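Local atomic coordinates of Endonuclease/exonuclease/phosphatase (PDB entry 4RUW), a protein that belongs to the endonuclease/exonuclease/phosphatase family, pairing a DNase I-like beta-sandwich domain with an Ig-like domain, and carries a bound zinc ion. Residues H155-L166 with R179-P189. Residues are numbered along the deposited sequence; the frame is centred on the assembly and turned at random. Where two conformers were deposited one is given.
Sequences HPFVGGGVVVPL and RSLLTVTVDVP
Phe157 lays its ring against Val184 where two antiparallel strands pair at the border of one sheet in the DNase I-like beta-sandwich; 157-166 is an outermost strand of that sheet, and 179-188 is hydrogen-bonded on its other side to strand 192-200. From CB, 4.0 Å from Val184 CG2, the Phe157 side chain leaves with CG anti to the carbonyl carbon (chi1 -63°). CG and CD1 then lie under the same methyl: Val184 CG2 approaches Phe157 CD1 to 3.6 Å and makes a CH-pi contact over one face, off centre toward the rim. CE1 goes on to Val184 CG1. The Phe157 side chain also touches His125 of strand 125-133 in the facing sheet.

Pairing is regular from Val162 to Val164: Val162 and Thr183 exchange two backbone hydrogen bonds, as do Val164 and Leu181. At Val158 and Gly159 the edge strand turns a corner and leaves its partner, and a water fills in, accepting from Thr185 N at 2.9 Å and lying within hydrogen-bonding distance of Val158 O and Gly160 O. Past this corner Asp187 N donates to Pro156 O in an almost straight hydrogen bond (177°).

His155, whose NE2 is hydrogen-bonded to Asp90 OD1, has Val188 CG1 over one ring face, and His155 ND1 lies 3.3 Å from Pro189 CD.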
loop_
_atom_site.group_PDB
_atom_site.type_symbol
_atom_site.label_atom_id
_atom_site.label_comp_id
_atom_site.label_asym_id
_atom_site.label_seq_id
_atom_site.Cartn_x
_atom_site.Cartn_y
_atom_site.Cartn_z
ATOM N N HIS A 155 -4.018 19.386 -6.142
ATOM C CA HIS A 155 -4.617 20.133 -5.041
ATOM C C HIS A 155 -3.535 20.638 -4.101
ATOM O O HIS A 155 -2.515 19.986 -3.921
ATOM C CB HIS A 155 -5.610 19.239 -4.308
ATOM C CG HIS A 155 -6.559 18.547 -5.226
ATOM N ND1 HIS A 155 -7.477 19.235 -5.991
ATOM C CD2 HIS A 155 -6.693 17.242 -5.560
ATOM C CE1 HIS A 155 -8.162 18.377 -6.723
ATOM N NE2 HIS A 155 -7.706 17.160 -6.483
ATOM N N PRO A 156 -3.742 21.819 -3.510
ATOM C CA PRO A 156 -2.673 22.434 -2.717
ATOM C C PRO A 156 -2.305 21.657 -1.461
ATOM O O PRO A 156 -3.122 20.941 -0.875
ATOM C CB PRO A 156 -3.251 23.807 -2.343
ATOM C CG PRO A 156 -4.706 23.657 -2.471
ATOM C CD PRO A 156 -4.944 22.662 -3.568
ATOM N N PHE A 157 -1.051 21.806 -1.060
ATOM C CA PHE A 157 -0.573 21.257 0.195
ATOM C C PHE A 157 -0.997 22.154 1.354
ATOM O O PHE A 157 -1.177 23.362 1.187
ATOM C CB PHE A 157 0.951 21.154 0.187
ATOM C CG PHE A 157 1.500 20.226 -0.861
ATOM C CD1 PHE A 157 0.854 19.044 -1.184
ATOM C CD2 PHE A 157 2.684 20.530 -1.511
ATOM C CE1 PHE A 157 1.380 18.192 -2.144
ATOM C CE2 PHE A 157 3.211 19.687 -2.470
ATOM C CZ PHE A 157 2.558 18.516 -2.787
ATOM N N VAL A 158 -1.157 21.550 2.527
ATOM C CA VAL A 158 -1.342 22.286 3.768
ATOM C C VAL A 158 -0.040 22.129 4.540
ATOM O O VAL A 158 0.286 21.033 5.006
ATOM C CB VAL A 158 -2.513 21.715 4.589
ATOM C CG1 VAL A 158 -2.723 22.530 5.869
ATOM C CG2 VAL A 158 -3.779 21.673 3.741
ATOM N N GLY A 159 0.720 23.211 4.656
ATOM C CA GLY A 159 2.068 23.115 5.183
ATOM C C GLY A 159 2.969 22.476 4.141
ATOM O O GLY A 159 2.657 22.488 2.951
ATOM N N GLY A 160 4.086 21.915 4.584
ATOM C CA GLY A 160 5.053 21.336 3.669
ATOM C C GLY A 160 5.276 19.855 3.893
ATOM O O GLY A 160 4.658 19.237 4.767
ATOM N N GLY A 161 6.155 19.273 3.091
ATOM C CA GLY A 161 6.494 17.873 3.250
ATOM C C GLY A 161 7.479 17.659 4.382
ATOM O O GLY A 161 8.343 18.504 4.636
ATOM N N VAL A 162 7.341 16.525 5.062
ATOM C CA VAL A 162 8.259 16.138 6.125
ATOM C C VAL A 162 8.828 14.766 5.792
ATOM O O VAL A 162 8.085 13.832 5.454
ATOM C CB VAL A 162 7.542 16.089 7.488
ATOM C CG1 VAL A 162 8.460 15.519 8.570
ATOM C CG2 VAL A 162 7.021 17.478 7.872
ATOM N N VAL A 163 10.146 14.655 5.864
ATOM C CA VAL A 163 10.845 13.425 5.527
ATOM C C VAL A 163 11.368 12.764 6.793
ATOM O O VAL A 163 12.041 13.408 7.612
ATOM C CB VAL A 163 12.011 13.682 4.561
ATOM C CG1 VAL A 163 12.809 12.396 4.328
ATOM C CG2 VAL A 163 11.483 14.238 3.244
ATOM N N VAL A 164 11.042 11.487 6.953
ATOM C CA VAL A 164 11.481 10.692 8.096
ATOM C C VAL A 164 12.412 9.591 7.594
ATOM O O VAL A 164 12.012 8.761 6.786
ATOM C CB VAL A 164 10.264 10.087 8.825
ATOM C CG1 VAL A 164 10.680 9.042 9.841
ATOM C CG2 VAL A 164 9.450 11.188 9.490
ATOM N N PRO A 165 13.665 9.589 8.060
ATOM C CA PRO A 165 14.607 8.564 7.597
ATOM C C PRO A 165 14.222 7.175 8.090
ATOM O O PRO A 165 13.720 7.035 9.210
ATOM C CB PRO A 165 15.929 9.000 8.231
ATOM C CG PRO A 165 15.527 9.799 9.443
ATOM C CD PRO A 165 14.274 10.513 9.037
ATOM N N LEU A 166 14.473 6.159 7.274
ATOM C CA LEU A 166 14.182 4.783 7.644
ATOM C C LEU A 166 15.504 4.014 7.627
ATOM O O LEU A 166 16.266 4.128 6.686
ATOM C CB LEU A 166 13.160 4.180 6.671
ATOM C CG LEU A 166 11.816 4.915 6.587
ATOM C CD1 LEU A 166 10.957 4.341 5.474
ATOM C CD2 LEU A 166 11.065 4.868 7.907
ATOM N N ARG A 179 16.558 4.814 2.557
ATOM C CA ARG A 179 15.098 4.807 2.433
ATOM C C ARG A 179 14.521 5.877 3.343
ATOM O O ARG A 179 15.092 6.179 4.402
ATOM C CB ARG A 179 14.530 3.446 2.852
ATOM C CG ARG A 179 15.131 2.256 2.113
ATOM C CD ARG A 179 14.898 2.310 0.620
ATOM N NE ARG A 179 15.542 1.175 -0.031
ATOM C CZ ARG A 179 15.428 0.885 -1.319
ATOM N NH1 ARG A 179 14.685 1.656 -2.099
ATOM N NH2 ARG A 179 16.046 -0.179 -1.819
ATOM N N SER A 180 13.386 6.452 2.962
ATOM C CA SER A 180 12.707 7.398 3.842
ATOM C C SER A 180 11.215 7.444 3.572
ATOM O O SER A 180 10.732 6.909 2.565
ATOM C CB SER A 180 13.305 8.802 3.710
ATOM O OG SER A 180 13.003 9.365 2.444
ATOM N N LEU A 181 10.497 8.082 4.488
ATOM C CA LEU A 181 9.067 8.313 4.385
ATOM C C LEU A 181 8.833 9.800 4.159
ATOM O O LEU A 181 9.423 10.631 4.857
ATOM C CB LEU A 181 8.402 7.889 5.690
ATOM C CG LEU A 181 6.967 8.351 5.918
ATOM C CD1 LEU A 181 6.016 7.653 4.975
ATOM C CD2 LEU A 181 6.564 8.132 7.364
ATOM N N LEU A 182 7.997 10.130 3.175
ATOM C CA LEU A 182 7.587 11.505 2.914
ATOM C C LEU A 182 6.117 11.654 3.283
ATOM O O LEU A 182 5.280 10.885 2.825
ATOM C CB LEU A 182 7.780 11.847 1.437
ATOM C CG LEU A 182 7.161 13.162 0.961
ATOM C CD1 LEU A 182 7.745 14.348 1.726
ATOM C CD2 LEU A 182 7.344 13.326 -0.539
ATOM N N THR A 183 5.801 12.646 4.113
ATOM C CA THR A 183 4.420 12.901 4.492
ATOM C C THR A 183 4.043 14.334 4.149
ATOM O O THR A 183 4.772 15.268 4.478
ATOM C CB THR A 183 4.208 12.654 6.005
ATOM O OG1 THR A 183 4.517 11.286 6.301
ATOM C CG2 THR A 183 2.776 12.965 6.417
ATOM N N VAL A 184 2.903 14.502 3.487
ATOM C CA VAL A 184 2.392 15.826 3.181
ATOM C C VAL A 184 0.870 15.789 3.192
ATOM O O VAL A 184 0.267 14.787 2.840
ATOM C CB VAL A 184 2.943 16.346 1.835
ATOM C CG1 VAL A 184 2.412 15.528 0.662
ATOM C CG2 VAL A 184 2.664 17.841 1.680
ATOM N N THR A 185 0.252 16.874 3.634
ATOM C CA THR A 185 -1.195 16.969 3.645
ATOM C C THR A 185 -1.673 17.691 2.400
ATOM O O THR A 185 -1.146 18.755 2.048
ATOM C CB THR A 185 -1.688 17.704 4.895
ATOM O OG1 THR A 185 -1.289 16.956 6.046
ATOM C CG2 THR A 185 -3.192 17.843 4.886
ATOM N N VAL A 186 -2.665 17.108 1.732
ATOM C CA VAL A 186 -3.279 17.718 0.562
ATOM C C VAL A 186 -4.700 18.168 0.905
ATOM O O VAL A 186 -5.450 17.431 1.548
ATOM C CB VAL A 186 -3.331 16.706 -0.596
ATOM C CG1 VAL A 186 -4.024 17.302 -1.801
ATOM C CG2 VAL A 186 -1.924 16.254 -0.962
ATOM N N ASP A 187 -5.063 19.383 0.499
ATOM C CA ASP A 187 -6.407 19.899 0.739
ATOM C C ASP A 187 -7.270 19.665 -0.500
ATOM O O ASP A 187 -7.178 20.398 -1.484
ATOM C CB ASP A 187 -6.350 21.382 1.090
ATOM C CG ASP A 187 -7.698 21.937 1.476
ATOM O OD1 ASP A 187 -8.649 21.145 1.657
ATOM O OD2 ASP A 187 -7.812 23.171 1.604
ATOM N N VAL A 188 -8.077 18.612 -0.461
ATOM C CA VAL A 188 -8.836 18.185 -1.626
ATOM C C VAL A 188 -10.247 18.772 -1.596
ATOM O O VAL A 188 -10.998 18.550 -0.647
ATOM C CB VAL A 188 -8.934 16.654 -1.667
ATOM C CG1 VAL A 188 -9.683 16.202 -2.906
ATOM C CG2 VAL A 188 -7.539 16.034 -1.616
ATOM N N PRO A 189 -10.619 19.532 -2.637
ATOM C CA PRO A 189 -11.966 20.116 -2.694
ATOM C C PRO A 189 -13.042 19.048 -2.515
ATOM O O PRO A 189 -12.993 18.010 -3.180
ATOM C CB PRO A 189 -12.030 20.708 -4.106
ATOM C CG PRO A 189 -10.604 20.990 -4.451
ATOM C CD PRO A 189 -9.806 19.893 -3.812
HETATM O O HOH W 1 1.822 18.876 5.069
HETATM O O HOH W 2 3.760 16.669 6.867
HETATM O O HOH W 3 7.081 11.618 7.130
HETATM O O HOH W 4 18.021 3.351 4.879
#